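Local coordinates for uncharacterized protein (Candida albicans, PDB 5K04), which is the non-catalytic MDM20 subunit of the NatB N-terminal acetyltransferase complex and probably holds and supports the catalytic NAT3 subunit, at residues 218-223 with 233-238; 440-445 with 466-471. All blocks are in the same frame, centred on the assembly; numbering follows the deposited sequence.

Contact 1. Residues 218-223 with 233-238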
# COMPACT_ATOMS: atom_id res chain seq x y z
N LEU A 218 13.53 -22.26 4.28
CA LEU A 218 13.04 -22.81 5.53
C LEU A 218 13.95 -23.93 6.03
O LEU A 218 14.23 -24.02 7.23
CB LEU A 218 11.62 -23.32 5.32
CG LEU A 218 10.89 -23.82 6.56
CD1 LEU A 218 10.71 -22.69 7.59
CD2 LEU A 218 9.54 -24.42 6.17
N TYR A 219 14.43 -24.78 5.11
CA TYR A 219 15.34 -25.85 5.48
C TYR A 219 16.63 -25.29 6.07
O TYR A 219 17.15 -25.81 7.07
CB TYR A 219 15.63 -26.71 4.25
CG TYR A 219 16.43 -27.96 4.51
CD1 TYR A 219 16.17 -28.77 5.61
CD2 TYR A 219 17.43 -28.35 3.63
CE1 TYR A 219 16.92 -29.93 5.82
CE2 TYR A 219 18.18 -29.49 3.84
CZ TYR A 219 17.93 -30.28 4.94
OH TYR A 219 18.68 -31.42 5.15
N MET A 220 17.17 -24.23 5.46
CA MET A 220 18.43 -23.67 5.94
C MET A 220 18.25 -22.98 7.28
O MET A 220 19.10 -23.09 8.17
CB MET A 220 19.01 -22.70 4.89
CG MET A 220 19.78 -23.40 3.75
SD MET A 220 20.75 -22.33 2.73
CE MET A 220 19.46 -21.70 1.77
N LYS A 221 17.12 -22.27 7.46
CA LYS A 221 16.83 -21.62 8.73
C LYS A 221 16.68 -22.64 9.85
O LYS A 221 17.14 -22.41 10.98
CB LYS A 221 15.56 -20.78 8.58
CG LYS A 221 15.09 -20.16 9.86
CD LYS A 221 13.78 -19.41 9.66
CE LYS A 221 13.36 -18.77 10.97
NZ LYS A 221 12.04 -18.11 10.88
N ALA A 222 16.04 -23.77 9.55
CA ALA A 222 15.86 -24.82 10.54
C ALA A 222 17.20 -25.39 10.98
O ALA A 222 17.50 -25.45 12.18
CB ALA A 222 14.95 -25.90 9.97
N MET A 223 18.04 -25.79 10.01
CA MET A 223 19.37 -26.32 10.33
C MET A 223 20.17 -25.36 11.19
O MET A 223 20.85 -25.77 12.14
CB MET A 223 20.15 -26.60 9.06
CG MET A 223 19.63 -27.75 8.23
SD MET A 223 20.05 -27.39 6.56
CE MET A 223 20.75 -28.92 6.36
N HIS A 233 26.40 -26.57 6.10
CA HIS A 233 27.59 -26.24 5.34
C HIS A 233 27.64 -27.04 4.06
O HIS A 233 27.89 -26.50 2.97
CB HIS A 233 28.84 -26.49 6.19
CG HIS A 233 30.10 -25.96 5.57
ND1 HIS A 233 30.31 -24.62 5.35
CD2 HIS A 233 31.20 -26.60 5.10
CE1 HIS A 233 31.49 -24.45 4.78
NE2 HIS A 233 32.05 -25.63 4.62
N ALA A 234 27.37 -28.34 4.17
CA ALA A 234 27.22 -29.19 3.00
C ALA A 234 26.12 -28.69 2.08
O ALA A 234 26.30 -28.59 0.86
CB ALA A 234 26.95 -30.64 3.44
N TYR A 235 24.96 -28.36 2.65
CA TYR A 235 23.83 -27.95 1.81
C TYR A 235 24.11 -26.62 1.11
O TYR A 235 24.00 -26.53 -0.12
CB TYR A 235 22.54 -27.88 2.65
CG TYR A 235 21.27 -27.63 1.85
CD1 TYR A 235 20.70 -28.63 1.06
CD2 TYR A 235 20.62 -26.39 1.89
CE1 TYR A 235 19.53 -28.40 0.31
CE2 TYR A 235 19.44 -26.16 1.15
CZ TYR A 235 18.92 -27.16 0.36
OH TYR A 235 17.78 -26.95 -0.37
N THR A 236 24.53 -25.60 1.87
CA THR A 236 24.82 -24.30 1.26
C THR A 236 25.93 -24.41 0.22
O THR A 236 25.83 -23.82 -0.86
CB THR A 236 25.18 -23.27 2.34
OG1 THR A 236 26.30 -23.72 3.12
CG2 THR A 236 24.00 -23.02 3.25
N GLU A 237 26.99 -25.16 0.53
CA GLU A 237 28.08 -25.35 -0.44
C GLU A 237 27.55 -25.92 -1.76
O GLU A 237 27.97 -25.48 -2.84
CB GLU A 237 29.17 -26.25 0.15
CG GLU A 237 30.34 -26.51 -0.78
CD GLU A 237 31.63 -26.85 -0.05
OE1 GLU A 237 32.30 -27.82 -0.45
OE2 GLU A 237 31.99 -26.14 0.92
N LYS A 238 26.61 -26.86 -1.69
CA LYS A 238 25.98 -27.38 -2.90
C LYS A 238 25.30 -26.25 -3.68
O LYS A 238 25.53 -26.10 -4.89
CB LYS A 238 24.98 -28.48 -2.55
CG LYS A 238 24.33 -29.12 -3.77
CD LYS A 238 23.07 -29.94 -3.42
CE LYS A 238 21.86 -29.05 -3.08
NZ LYS A 238 20.53 -29.72 -3.35

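Contact 2. Residues 440-445 with 466-471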
# COMPACT_ATOMS: atom_id res chain seq x y z
N THR A 440 -2.36 0.33 -6.83
CA THR A 440 -1.95 0.26 -5.44
C THR A 440 -1.09 1.45 -5.01
O THR A 440 -1.08 1.83 -3.83
CB THR A 440 -1.23 -1.06 -5.20
OG1 THR A 440 -2.12 -2.13 -5.56
CG2 THR A 440 -0.78 -1.21 -3.72
N GLN A 441 -0.39 2.09 -5.95
CA GLN A 441 0.38 3.28 -5.59
C GLN A 441 -0.50 4.40 -5.05
O GLN A 441 -0.03 5.22 -4.25
CB GLN A 441 1.18 3.76 -6.80
CG GLN A 441 2.14 2.72 -7.36
CD GLN A 441 2.99 3.29 -8.47
OE1 GLN A 441 2.48 3.76 -9.49
NE2 GLN A 441 4.31 3.29 -8.28
N HIS A 442 -1.78 4.46 -5.44
CA HIS A 442 -2.68 5.44 -4.83
C HIS A 442 -2.83 5.17 -3.34
O HIS A 442 -2.89 6.11 -2.54
CB HIS A 442 -4.06 5.42 -5.50
CG HIS A 442 -4.06 5.92 -6.91
ND1 HIS A 442 -3.60 7.17 -7.26
CD2 HIS A 442 -4.49 5.34 -8.05
CE1 HIS A 442 -3.75 7.34 -8.56
NE2 HIS A 442 -4.29 6.24 -9.07
N GLU A 443 -2.88 3.89 -2.94
CA GLU A 443 -3.03 3.59 -1.52
C GLU A 443 -1.81 4.05 -0.73
O GLU A 443 -1.94 4.46 0.43
CB GLU A 443 -3.31 2.10 -1.32
CG GLU A 443 -3.01 1.56 0.07
CD GLU A 443 -4.03 1.97 1.12
OE1 GLU A 443 -5.14 2.42 0.75
OE2 GLU A 443 -3.72 1.83 2.32
N THR A 444 -0.62 4.05 -1.35
CA THR A 444 0.60 4.40 -0.64
C THR A 444 1.03 5.85 -0.82
O THR A 444 1.79 6.36 0.01
CB THR A 444 1.76 3.45 -1.03
OG1 THR A 444 2.02 3.52 -2.44
CG2 THR A 444 1.40 2.01 -0.68
N LEU A 445 0.55 6.55 -1.88
CA LEU A 445 1.06 7.87 -2.26
C LEU A 445 0.01 8.98 -2.28
O LEU A 445 0.37 10.16 -2.42
CB LEU A 445 1.73 7.79 -3.64
CG LEU A 445 2.95 6.85 -3.63
CD1 LEU A 445 3.53 6.66 -5.03
CD2 LEU A 445 4.02 7.37 -2.63
N TYR A 466 -10.92 6.42 -6.10
CA TYR A 466 -11.88 5.54 -5.42
C TYR A 466 -12.24 4.32 -6.26
O TYR A 466 -12.46 3.23 -5.71
CB TYR A 466 -13.16 6.30 -5.04
CG TYR A 466 -14.08 5.39 -4.27
CD1 TYR A 466 -13.86 5.14 -2.92
CD2 TYR A 466 -15.14 4.74 -4.89
CE1 TYR A 466 -14.68 4.27 -2.19
CE2 TYR A 466 -15.97 3.87 -4.17
CZ TYR A 466 -15.74 3.63 -2.83
OH TYR A 466 -16.55 2.76 -2.13
N ARG A 467 -12.31 4.47 -7.60
CA ARG A 467 -12.60 3.31 -8.45
C ARG A 467 -11.47 2.28 -8.42
O ARG A 467 -11.73 1.09 -8.61
CB ARG A 467 -12.89 3.76 -9.89
CG ARG A 467 -14.23 4.49 -10.01
CD ARG A 467 -14.56 4.86 -11.44
NE ARG A 467 -15.82 5.61 -11.52
CZ ARG A 467 -15.92 6.87 -11.91
NH1 ARG A 467 -14.82 7.53 -12.27
NH2 ARG A 467 -17.10 7.48 -11.95
N PHE A 468 -10.23 2.72 -8.19
CA PHE A 468 -9.14 1.78 -7.95
C PHE A 468 -9.45 0.94 -6.71
O PHE A 468 -9.31 -0.29 -6.73
CB PHE A 468 -7.80 2.52 -7.77
CG PHE A 468 -6.95 1.97 -6.65
CD1 PHE A 468 -6.33 0.73 -6.78
CD2 PHE A 468 -6.80 2.67 -5.47
CE1 PHE A 468 -5.57 0.20 -5.75
CE2 PHE A 468 -6.03 2.14 -4.43
CZ PHE A 468 -5.43 0.90 -4.57
N TYR A 469 -9.90 1.60 -5.63
CA TYR A 469 -10.29 0.89 -4.41
C TYR A 469 -11.40 -0.12 -4.68
O TYR A 469 -11.36 -1.25 -4.17
CB TYR A 469 -10.70 1.90 -3.34
CG TYR A 469 -9.52 2.59 -2.67
CD1 TYR A 469 -8.74 1.91 -1.75
CD2 TYR A 469 -9.18 3.91 -2.96
CE1 TYR A 469 -7.66 2.50 -1.12
CE2 TYR A 469 -8.08 4.53 -2.33
CZ TYR A 469 -7.33 3.80 -1.41
OH TYR A 469 -6.23 4.33 -0.77
N LEU A 470 -12.40 0.26 -5.48
CA LEU A 470 -13.46 -0.68 -5.84
C LEU A 470 -12.91 -1.87 -6.62
O LEU A 470 -13.32 -3.02 -6.41
CB LEU A 470 -14.52 0.03 -6.68
CG LEU A 470 -15.51 0.97 -6.02
CD1 LEU A 470 -16.42 1.60 -7.08
CD2 LEU A 470 -16.32 0.17 -5.02
N THR A 471 -11.97 -1.60 -7.54
CA THR A 471 -11.38 -2.64 -8.38
C THR A 471 -10.48 -3.58 -7.56
O THR A 471 -10.55 -4.81 -7.72
CB THR A 471 -10.59 -1.95 -9.50
OG1 THR A 471 -11.51 -1.28 -10.36
CG2 THR A 471 -9.75 -2.96 -10.29

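Contact 1. Residues 218-223 with 233-238
Tyr219 and Tyr235 form the aromatic part of this contact, a T-shaped pair. The CD2–CE2 edge of the Tyr219 ring points at one face of Tyr235, with the planes at 83°. The ring centroids are 5.0 Å apart. Tyr219 CD2 lies 3.8 Å from Tyr235 CZ. Both side chains have CG anti to the backbone N (chi1 -173° in each), which swings the two rings into the gap between the helices. Sulfur contacts come next. Met223 SD sits over the centre of one face of the Tyr219 ring, 3.8 Å above its plane, and makes an oblique Met-aromatic contact with Tyr235. A second Met-aromatic contact comes from Met220, whose sulfur lies at the edge of the Tyr235 ring, 5.4 Å from the centroid. Van der Waals contacts fill in around Tyr235: Met220 CG touches its CD2 at 3.6 Å, and Met223 CE its CB. Met220 SD also comes close to the Thr236 methyl CG2, at 3.4 Å. Thr236 OG1 turns back to Leu232 O of its own helix. The two segments, on consecutive helices, run roughly antiparallel (149° between their directions); with helix 248-260 against Met220 and Thr236, this is consistent with the TPR-like helical hairpins of this family.

Contact 2. Residues 440-445 with 466-471
Here the short helix 440-445 packs across the long helix 456-485, beside the catalytic NAT3 chain. The axes of segments 440-445 and 466-471 cross at -120° and come within 9.5 Å of each other, close enough for Phe468 to push its ring against the backbone of the short helix. Phe468 CE1 lies 3.4 Å from Thr440 N, while CD2 on the other flank of the ring meets His442 CB at 3.9 Å. The imidazole of His442 is inclined to the phenyl ring, planes at 51°, and its ND1 is hydrogen-bonded to Tyr432 OH. Phe468 CE2 also lies over the centre of the neighbouring Tyr469 ring, 3.5 Å above its plane. Thr444, on another side of the short helix, bonds through OG1 to Asn16 of the NAT3 chain. The polar link is a hydrogen bond from Tyr469 OH to Glu443 OE1, 2.7 Å, made on the anti side and tilted out of the carboxylate plane. A bend at chi2 (74°) turns the Glu443 carboxylate toward this hydroxyl; the group stands nearly perpendicular to the phenol ring, with OE1 close to that ring's plane. Ser505 also binds Glu443 OE1, and Asn549 takes OE2, so this buried carboxylate is held at both oxygens by neutral groups, which probably favours the charged form and limits its rotation.

In the fold
Contact 1 comes first along the chain, and the two share no helix. Contact 1 joins helices 213-225 and 229-242; contact 2 joins helices 440-445 and 456-485, in the region characteristic of the NatB non-catalytic subunit. Their centres are 41 Å apart and their nearest atoms about 26 Å apart, so neither touches the other. Contact 1 lies far out, 36 Å from the centre of the chain, and meets no other protein chain, whereas contact 2 lies 9 Å from that centre and borders NAT3. In this all-helical protein, one contact therefore joins successive helices far from the centre of the chain, and the other lies near that centre, beside the catalytic subunit.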